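Local coordinates for protein cryptochrome DASH, chloroplastic/mitochondrial (Arabidopsis thaliana, PDB 2IJG) that repairs cyclobutane pyrimidine dimers in single-stranded DNA as a photolyase, carries FAD and a folate chromophore, and may also serve as a photoreceptor, at residues R351-K356 with A437-D442; F98-L103 with D229-E234; N278-P283 with G462-F467. One frame throughout, in Å; residues are numbered along the deposited sequence.

Overall arrangement
From the N terminus, contact 2 closes first: helix 93-112, which packs on the parallel sheet of the alpha/beta domain, is met by the loop segment 229-234 after a long excursion that includes strands 118-121, 137-143 and 169-173. Contact 3 opens later, at 278-283 in the loop after helix 273-276, and joins it to helix 463-468, enclosing a largely helical part of the chain without strands. Contact 1 is nested inside that loop and joins two interhelical loops, 351-356 and 437-442, of the FAD-binding region. Contacts 2 and 3 therefore follow in series. Contacts 1 and 2 lie on opposite sides of the chain's centre, their own centres about 38 Å apart.

Contact 1: residues R351-K356 with A437-D442; sequences RNVQGK and AGVGND
Arg351 carries most of this contact, reaching the loop 437-442 with both its backbone and its side chain. The main-chain link is a hydrogen bond from Arg351 N to Val439 O, 3.1 Å long and moderately straight, with 153° at the hydrogen. The second polar interaction is made by the guanidinium. A bend at chi3 (74°) turns the otherwise extended chain back along the loop, bringing NH1 of Arg351 to 3.0 Å from Gly440 O in a weak hydrogen bond. NH2 of Arg351 comes as close as 3.0 Å to Gly438 O. The guanidinium lies obliquely to the carbonyls of Gly438 and Gly440. Van der Waals contacts fill in the rest. The aliphatic part of Arg351 runs past the Asn441 amide, CG of the arginine lying 3.3 Å from ND2 of the asparagine. Val353 CG2 rests 4.0 Å from Val439 CA and slightly farther from Val439 CG1. The Val439 side chain itself also meets Trp357 and, on helix 410-420, Trp410. Asp442, at the end of the segment, is probably part of an ATP-binding site, as in relatives; its carboxylate hydrogen-bonds with the Tyr435 hydroxyl and the backbone N of Tyr195 and Arg444. Arg351 thus meets the carbonyls of the loop that leaves helix 426-436, whose C-terminal end is a Schellman motif with Gly438 at positive phi, within the FAD-binding region of the photolyase family.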
loop_
_atom_site.group_PDB
_atom_site.type_symbol
_atom_site.label_atom_id
_atom_site.label_comp_id
_atom_site.label_asym_id
_atom_site.label_seq_id
_atom_site.Cartn_x
_atom_site.Cartn_y
_atom_site.Cartn_z
ATOM N N ARG A 351 -14.607 -13.489 12.814
ATOM C CA ARG A 351 -15.323 -13.997 13.982
ATOM C C ARG A 351 -16.709 -14.484 13.562
ATOM O O ARG A 351 -17.469 -15.004 14.378
ATOM C CB ARG A 351 -15.457 -12.889 15.033
ATOM C CG ARG A 351 -15.677 -13.377 16.455
ATOM C CD ARG A 351 -15.661 -12.210 17.430
ATOM N NE ARG A 351 -16.880 -11.415 17.346
ATOM C CZ ARG A 351 -16.936 -10.097 17.528
ATOM N NH1 ARG A 351 -15.835 -9.412 17.798
ATOM N NH2 ARG A 351 -18.100 -9.465 17.447
ATOM N N ASN A 352 -17.014 -14.324 12.275
ATOM C CA ASN A 352 -18.302 -14.718 11.702
ATOM C C ASN A 352 -19.482 -14.242 12.550
ATOM O O ASN A 352 -20.371 -15.016 12.900
ATOM C CB ASN A 352 -18.375 -16.238 11.511
ATOM C CG ASN A 352 -19.601 -16.666 10.717
ATOM O OD1 ASN A 352 -19.908 -16.088 9.676
ATOM N ND2 ASN A 352 -20.300 -17.683 11.201
ATOM N N VAL A 353 -19.481 -12.955 12.872
ATOM C CA VAL A 353 -20.540 -12.362 13.672
ATOM C C VAL A 353 -21.846 -12.353 12.881
ATOM O O VAL A 353 -21.860 -12.030 11.692
ATOM C CB VAL A 353 -20.181 -10.918 14.071
ATOM C CG1 VAL A 353 -21.231 -10.362 15.021
ATOM C CG2 VAL A 353 -18.806 -10.889 14.715
ATOM N N GLN A 354 -22.940 -12.716 13.540
ATOM C CA GLN A 354 -24.242 -12.741 12.885
ATOM C C GLN A 354 -24.930 -11.388 13.013
ATOM O O GLN A 354 -24.586 -10.583 13.881
ATOM C CB GLN A 354 -25.121 -13.833 13.497
ATOM C CG GLN A 354 -24.553 -15.233 13.333
ATOM C CD GLN A 354 -24.398 -15.624 11.875
ATOM O OE1 GLN A 354 -25.379 -15.687 11.129
ATOM N NE2 GLN A 354 -23.161 -15.887 11.460
ATOM N N GLY A 355 -25.902 -11.144 12.142
ATOM C CA GLY A 355 -26.618 -9.880 12.177
ATOM C C GLY A 355 -26.880 -9.338 10.786
ATOM O O GLY A 355 -26.309 -9.821 9.804
ATOM N N LYS A 356 -27.746 -8.333 10.694
ATOM C CA LYS A 356 -28.069 -7.740 9.402
ATOM C C LYS A 356 -27.580 -6.297 9.332
ATOM O O LYS A 356 -27.587 -5.570 10.328
ATOM C CB LYS A 356 -29.577 -7.795 9.152
ATOM C CG LYS A 356 -29.982 -7.578 7.698
ATOM C CD LYS A 356 -29.569 -8.751 6.804
ATOM C CE LYS A 356 -28.317 -8.450 5.978
ATOM N NZ LYS A 356 -27.093 -8.253 6.797
ATOM N N ALA A 437 -14.932 -2.474 12.401
ATOM C CA ALA A 437 -16.324 -2.899 12.319
ATOM C C ALA A 437 -16.673 -3.876 13.432
ATOM O O ALA A 437 -17.817 -4.317 13.547
ATOM C CB ALA A 437 -16.602 -3.533 10.962
ATOM N N GLY A 438 -15.679 -4.218 14.242
ATOM C CA GLY A 438 -15.901 -5.141 15.338
ATOM C C GLY A 438 -16.251 -6.564 14.935
ATOM O O GLY A 438 -16.921 -7.268 15.692
ATOM N N VAL A 439 -15.809 -6.998 13.756
ATOM C CA VAL A 439 -16.096 -8.359 13.311
ATOM C C VAL A 439 -14.865 -9.269 13.365
ATOM O O VAL A 439 -14.901 -10.398 12.878
ATOM C CB VAL A 439 -16.685 -8.385 11.878
ATOM C CG1 VAL A 439 -18.068 -7.743 11.880
ATOM C CG2 VAL A 439 -15.772 -7.657 10.911
ATOM N N GLY A 440 -13.786 -8.775 13.969
ATOM C CA GLY A 440 -12.566 -9.563 14.080
ATOM C C GLY A 440 -12.393 -10.205 15.447
ATOM O O GLY A 440 -13.286 -10.121 16.290
ATOM N N ASN A 441 -11.245 -10.840 15.677
ATOM C CA ASN A 441 -10.986 -11.505 16.953
ATOM C C ASN A 441 -10.172 -10.705 17.965
ATOM O O ASN A 441 -9.675 -11.256 18.952
ATOM C CB ASN A 441 -10.320 -12.856 16.702
ATOM C CG ASN A 441 -11.265 -13.850 16.057
ATOM O OD1 ASN A 441 -10.930 -14.486 15.057
ATOM N ND2 ASN A 441 -12.456 -13.987 16.628
ATOM N N ASP A 442 -10.035 -9.410 17.713
ATOM C CA ASP A 442 -9.313 -8.512 18.611
ATOM C C ASP A 442 -10.208 -7.282 18.769
ATOM O O ASP A 442 -10.380 -6.505 17.830
ATOM C CB ASP A 442 -7.970 -8.109 18.004
ATOM C CG ASP A 442 -7.135 -7.254 18.946
ATOM O OD1 ASP A 442 -7.640 -6.894 20.031
ATOM O OD2 ASP A 442 -5.973 -6.941 18.598
#

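Contact 2: residues F98-L103 with D229-E234; sequences FLMECL and DVPTLE
Met100 points from helix 93-112 into the loop segment 229-234 and touches Val230, Pro231 and Leu233. At the root, Met100 CB lies 4.0 Å from Val230 CG1. The next carbon, CG, stands anti to the backbone carbonyl carbon (chi1 -62°) and meets Leu233 CD1 at 3.9 Å, the two side chains crossing at a slant; CG of Met100 is also 4.0 Å from Pro231 O. SD then passes Val230 CG1 at 4.2 Å, the methionine and valine side chains running antiparallel alongside one another. The terminal CE reaches the Val230 and Pro231 side chains, but its modelled separations there are too short for carbon atoms, which makes the exact place of this methyl doubtful. One helical turn on, Leu103 CB lies 4.1 Å from Val230 CG2, so the two branches of the valine serve two different helix residues. Beyond the pair, Leu103 and Pro231 also pack on strand 68-75, through Tyr73 and Leu75. With an alanine in place of Met100, CG and everything beyond it would be gone, and Leu233 CD1 is likely to face a gap between helix and loop where the methionine chain had lain. The side chains of the two segments meet through apolar groups, which implies that shape and apolar packing hold the loop at Met100 and Leu103, while a salt bridge from Asp229 to Arg107 adds a polar tie farther along the same helix.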
loop_
_atom_site.group_PDB
_atom_site.type_symbol
_atom_site.label_atom_id
_atom_site.label_comp_id
_atom_site.label_asym_id
_atom_site.label_seq_id
_atom_site.Cartn_x
_atom_site.Cartn_y
_atom_site.Cartn_z
ATOM N N PHE A 98 -0.678 6.097 -10.391
ATOM C CA PHE A 98 0.464 5.844 -9.531
ATOM C C PHE A 98 1.194 4.606 -10.050
ATOM O O PHE A 98 2.421 4.579 -10.100
ATOM C CB PHE A 98 -0.007 5.609 -8.090
ATOM C CG PHE A 98 1.108 5.580 -7.080
ATOM C CD1 PHE A 98 1.688 6.763 -6.627
ATOM C CD2 PHE A 98 1.572 4.369 -6.573
ATOM C CE1 PHE A 98 2.713 6.740 -5.682
ATOM C CE2 PHE A 98 2.601 4.337 -5.626
ATOM C CZ PHE A 98 3.169 5.521 -5.181
ATOM N N LEU A 99 0.426 3.594 -10.448
ATOM C CA LEU A 99 0.983 2.349 -10.975
ATOM C C LEU A 99 1.791 2.584 -12.249
ATOM O O LEU A 99 2.919 2.104 -12.371
ATOM C CB LEU A 99 -0.135 1.339 -11.267
ATOM C CG LEU A 99 0.276 0.042 -11.972
ATOM C CD1 LEU A 99 1.247 -0.752 -11.101
ATOM C CD2 LEU A 99 -0.968 -0.778 -12.279
ATOM N N MET A 100 1.210 3.305 -13.202
ATOM C CA MET A 100 1.917 3.586 -14.444
ATOM C C MET A 100 3.263 4.234 -14.122
ATOM O O MET A 100 4.291 3.868 -14.692
ATOM C CB MET A 100 1.090 4.510 -15.345
ATOM C CG MET A 100 -0.245 3.914 -15.780
ATOM S SD MET A 100 -0.208 2.102 -15.932
ATOM C CE MET A 100 0.255 1.907 -17.571
ATOM N N GLU A 101 3.253 5.188 -13.198
ATOM C CA GLU A 101 4.480 5.873 -12.803
ATOM C C GLU A 101 5.475 4.903 -12.176
ATOM O O GLU A 101 6.683 5.013 -12.398
ATOM C CB GLU A 101 4.163 7.005 -11.830
ATOM C CG GLU A 101 3.635 8.251 -12.513
ATOM C CD GLU A 101 3.027 9.232 -11.536
ATOM O OE1 GLU A 101 3.497 9.290 -10.379
ATOM O OE2 GLU A 101 2.085 9.954 -11.933
ATOM N N CYS A 102 4.972 3.955 -11.394
ATOM C CA CYS A 102 5.841 2.967 -10.775
ATOM C C CYS A 102 6.534 2.112 -11.833
ATOM O O CYS A 102 7.703 1.766 -11.685
ATOM C CB CYS A 102 5.044 2.045 -9.847
ATOM S SG CYS A 102 4.521 2.794 -8.311
ATOM N N LEU A 103 5.808 1.758 -12.891
ATOM C CA LEU A 103 6.377 0.929 -13.943
ATOM C C LEU A 103 7.423 1.696 -14.742
ATOM O O LEU A 103 8.451 1.138 -15.121
ATOM C CB LEU A 103 5.271 0.406 -14.867
ATOM C CG LEU A 103 4.225 -0.468 -14.160
ATOM C CD1 LEU A 103 3.077 -0.786 -15.105
ATOM C CD2 LEU A 103 4.883 -1.746 -13.655
ATOM N N ASP A 229 5.534 -1.199 -23.866
ATOM C CA ASP A 229 5.604 0.122 -23.257
ATOM C C ASP A 229 4.495 0.297 -22.224
ATOM O O ASP A 229 3.538 -0.479 -22.186
ATOM C CB ASP A 229 5.483 1.188 -24.357
ATOM C CG ASP A 229 5.938 2.563 -23.903
ATOM O OD1 ASP A 229 6.657 2.658 -22.885
ATOM O OD2 ASP A 229 5.590 3.553 -24.583
ATOM N N VAL A 230 4.637 1.310 -21.380
ATOM C CA VAL A 230 3.645 1.603 -20.354
ATOM C C VAL A 230 2.473 2.328 -21.027
ATOM O O VAL A 230 2.664 3.380 -21.628
ATOM C CB VAL A 230 4.256 2.505 -19.258
ATOM C CG1 VAL A 230 3.258 2.722 -18.130
ATOM C CG2 VAL A 230 5.534 1.865 -18.720
ATOM N N PRO A 231 1.248 1.768 -20.936
ATOM C CA PRO A 231 0.009 2.315 -21.518
ATOM C C PRO A 231 -0.437 3.643 -20.910
ATOM O O PRO A 231 -0.052 3.977 -19.791
ATOM C CB PRO A 231 -1.020 1.214 -21.252
ATOM C CG PRO A 231 -0.188 -0.022 -21.095
ATOM C CD PRO A 231 0.979 0.472 -20.295
ATOM N N THR A 232 -1.274 4.375 -21.644
ATOM C CA THR A 232 -1.779 5.672 -21.197
ATOM C C THR A 232 -2.755 5.658 -20.020
ATOM O O THR A 232 -2.646 6.500 -19.120
ATOM C CB THR A 232 -2.460 6.446 -22.356
ATOM O OG1 THR A 232 -3.245 5.546 -23.150
ATOM C CG2 THR A 232 -1.419 7.128 -23.221
ATOM N N LEU A 233 -3.700 4.720 -20.042
ATOM C CA LEU A 233 -4.731 4.565 -19.004
ATOM C C LEU A 233 -6.072 4.503 -19.730
ATOM O O LEU A 233 -6.913 3.661 -19.424
ATOM C CB LEU A 233 -4.724 5.734 -18.010
ATOM C CG LEU A 233 -4.928 5.439 -16.517
ATOM C CD1 LEU A 233 -4.126 4.212 -16.086
ATOM C CD2 LEU A 233 -4.493 6.653 -15.710
ATOM N N GLU A 234 -6.266 5.399 -20.694
ATOM C CA GLU A 234 -7.491 5.381 -21.483
ATOM C C GLU A 234 -7.452 4.049 -22.220
ATOM O O GLU A 234 -8.478 3.414 -22.454
ATOM C CB GLU A 234 -7.510 6.529 -22.494
ATOM C CG GLU A 234 -8.769 6.572 -23.359
ATOM C CD GLU A 234 -8.754 5.569 -24.509
ATOM O OE1 GLU A 234 -9.836 5.313 -25.086
ATOM O OE2 GLU A 234 -7.667 5.047 -24.849
#

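Contact 3: residues N278-P283 with G462-F467; sequences NGMLGP and GEYVAF
Met280 and Leu281 meet the Tyr464 ring from different directions. Met280 CB sits over the centre of one face, 3.8 Å from the ring centroid and 11° off its normal, a CH-pi contact. From there the chain carries SD obliquely above the ring, 4.5 Å from the same Tyr464 centroid, completing a Met-aromatic contact. Leu281 CB instead approaches the edge, near the ring plane, and lies 3.7 Å from Tyr464 CD1. The leucine's far end continues to the helix itself: CD1 lies 3.5 Å from Glu463 O and 4.1 Å from Phe467 CB, and the leucine and Glu463 side chains run roughly perpendicular.

What places the tyrosine is first its own torsion: CG anti to the backbone N (chi1 172°) sets the ring beside Met280 and Leu281. Its hydroxyl hydrogen-bonds with Glu383, while Asn380 on the same helix, 375-387, touches both Met280 and Tyr464. Asn278 OD1 accepts a hydrogen bond from Arg393, which probably binds ATP and lies close to Met280.

The contact thus combines dispersion with weakly polar ring interactions, and the tyrosine's strongly polar end is satisfied by a different helix.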
loop_
_atom_site.group_PDB
_atom_site.type_symbol
_atom_site.label_atom_id
_atom_site.label_comp_id
_atom_site.label_asym_id
_atom_site.label_seq_id
_atom_site.Cartn_x
_atom_site.Cartn_y
_atom_site.Cartn_z
ATOM N N ASN A 278 -1.038 11.170 14.760
ATOM C CA ASN A 278 -2.494 11.241 14.740
ATOM C C ASN A 278 -3.010 12.488 14.040
ATOM O O ASN A 278 -4.190 12.822 14.145
ATOM C CB ASN A 278 -3.057 11.174 16.160
ATOM C CG ASN A 278 -3.273 9.754 16.628
ATOM O OD1 ASN A 278 -4.036 9.000 16.020
ATOM N ND2 ASN A 278 -2.602 9.376 17.707
ATOM N N GLY A 279 -2.123 13.176 13.331
ATOM C CA GLY A 279 -2.534 14.363 12.608
ATOM C C GLY A 279 -3.369 13.939 11.415
ATOM O O GLY A 279 -3.477 12.745 11.129
ATOM N N MET A 280 -3.951 14.903 10.712
ATOM C CA MET A 280 -4.779 14.594 9.554
ATOM C C MET A 280 -4.479 15.498 8.373
ATOM O O MET A 280 -4.836 15.180 7.241
ATOM C CB MET A 280 -6.264 14.731 9.906
ATOM C CG MET A 280 -6.746 13.827 11.024
ATOM S SD MET A 280 -8.497 14.094 11.397
ATOM C CE MET A 280 -9.207 12.734 10.610
ATOM N N LEU A 281 -3.814 16.617 8.638
ATOM C CA LEU A 281 -3.503 17.587 7.597
ATOM C C LEU A 281 -2.020 17.712 7.258
ATOM O O LEU A 281 -1.177 17.849 8.142
ATOM C CB LEU A 281 -4.048 18.963 8.016
ATOM C CG LEU A 281 -4.045 20.144 7.034
ATOM C CD1 LEU A 281 -4.669 21.355 7.716
ATOM C CD2 LEU A 281 -2.639 20.486 6.601
ATOM N N GLY A 282 -1.716 17.673 5.965
ATOM C CA GLY A 282 -0.344 17.826 5.520
ATOM C C GLY A 282 0.490 16.562 5.438
ATOM O O GLY A 282 0.125 15.527 5.994
ATOM N N PRO A 283 1.628 16.622 4.735
ATOM C CA PRO A 283 2.517 15.470 4.582
ATOM C C PRO A 283 3.465 15.243 5.757
ATOM O O PRO A 283 4.000 14.146 5.918
ATOM C CB PRO A 283 3.266 15.792 3.294
ATOM C CG PRO A 283 3.394 17.286 3.365
ATOM C CD PRO A 283 2.008 17.705 3.807
ATOM N N GLY A 462 -9.866 23.289 13.857
ATOM C CA GLY A 462 -10.674 22.965 12.700
ATOM C C GLY A 462 -9.985 23.320 11.398
ATOM O O GLY A 462 -10.647 23.506 10.376
ATOM N N GLU A 463 -8.659 23.414 11.410
ATOM C CA GLU A 463 -7.959 23.762 10.182
ATOM C C GLU A 463 -7.968 22.618 9.179
ATOM O O GLU A 463 -7.859 22.848 7.976
ATOM C CB GLU A 463 -6.519 24.219 10.463
ATOM C CG GLU A 463 -5.544 23.138 10.851
ATOM C CD GLU A 463 -4.113 23.658 10.923
ATOM O OE1 GLU A 463 -3.586 24.114 9.883
ATOM O OE2 GLU A 463 -3.515 23.613 12.021
ATOM N N TYR A 464 -8.106 21.386 9.660
ATOM C CA TYR A 464 -8.152 20.250 8.743
ATOM C C TYR A 464 -9.464 20.282 7.970
ATOM O O TYR A 464 -9.483 20.213 6.741
ATOM C CB TYR A 464 -8.055 18.917 9.491
ATOM C CG TYR A 464 -8.290 17.740 8.576
ATOM C CD1 TYR A 464 -7.384 17.430 7.559
ATOM C CD2 TYR A 464 -9.455 16.981 8.674
ATOM C CE1 TYR A 464 -7.639 16.399 6.656
ATOM C CE2 TYR A 464 -9.719 15.947 7.778
ATOM C CZ TYR A 464 -8.811 15.663 6.773
ATOM O OH TYR A 464 -9.082 14.653 5.876
ATOM N N VAL A 465 -10.567 20.377 8.699
ATOM C CA VAL A 465 -11.875 20.419 8.066
ATOM C C VAL A 465 -11.991 21.641 7.153
ATOM O O VAL A 465 -12.599 21.572 6.079
ATOM C CB VAL A 465 -12.993 20.438 9.123
ATOM C CG1 VAL A 465 -14.317 20.710 8.458
ATOM C CG2 VAL A 465 -13.051 19.089 9.844
ATOM N N ALA A 466 -11.387 22.750 7.567
ATOM C CA ALA A 466 -11.427 23.977 6.774
ATOM C C ALA A 466 -10.628 23.832 5.484
ATOM O O ALA A 466 -11.022 24.343 4.435
ATOM C CB ALA A 466 -10.888 25.148 7.589
ATOM N N PHE A 467 -9.499 23.139 5.560
ATOM C CA PHE A 467 -8.668 22.951 4.383
ATOM C C PHE A 467 -9.433 22.221 3.276
ATOM O O PHE A 467 -9.256 22.514 2.092
ATOM C CB PHE A 467 -7.406 22.159 4.742
ATOM C CG PHE A 467 -6.500 21.905 3.573
ATOM C CD1 PHE A 467 -5.611 22.880 3.140
ATOM C CD2 PHE A 467 -6.567 20.705 2.876
ATOM C CE1 PHE A 467 -4.800 22.665 2.022
ATOM C CE2 PHE A 467 -5.760 20.480 1.760
ATOM C CZ PHE A 467 -4.876 21.466 1.333
#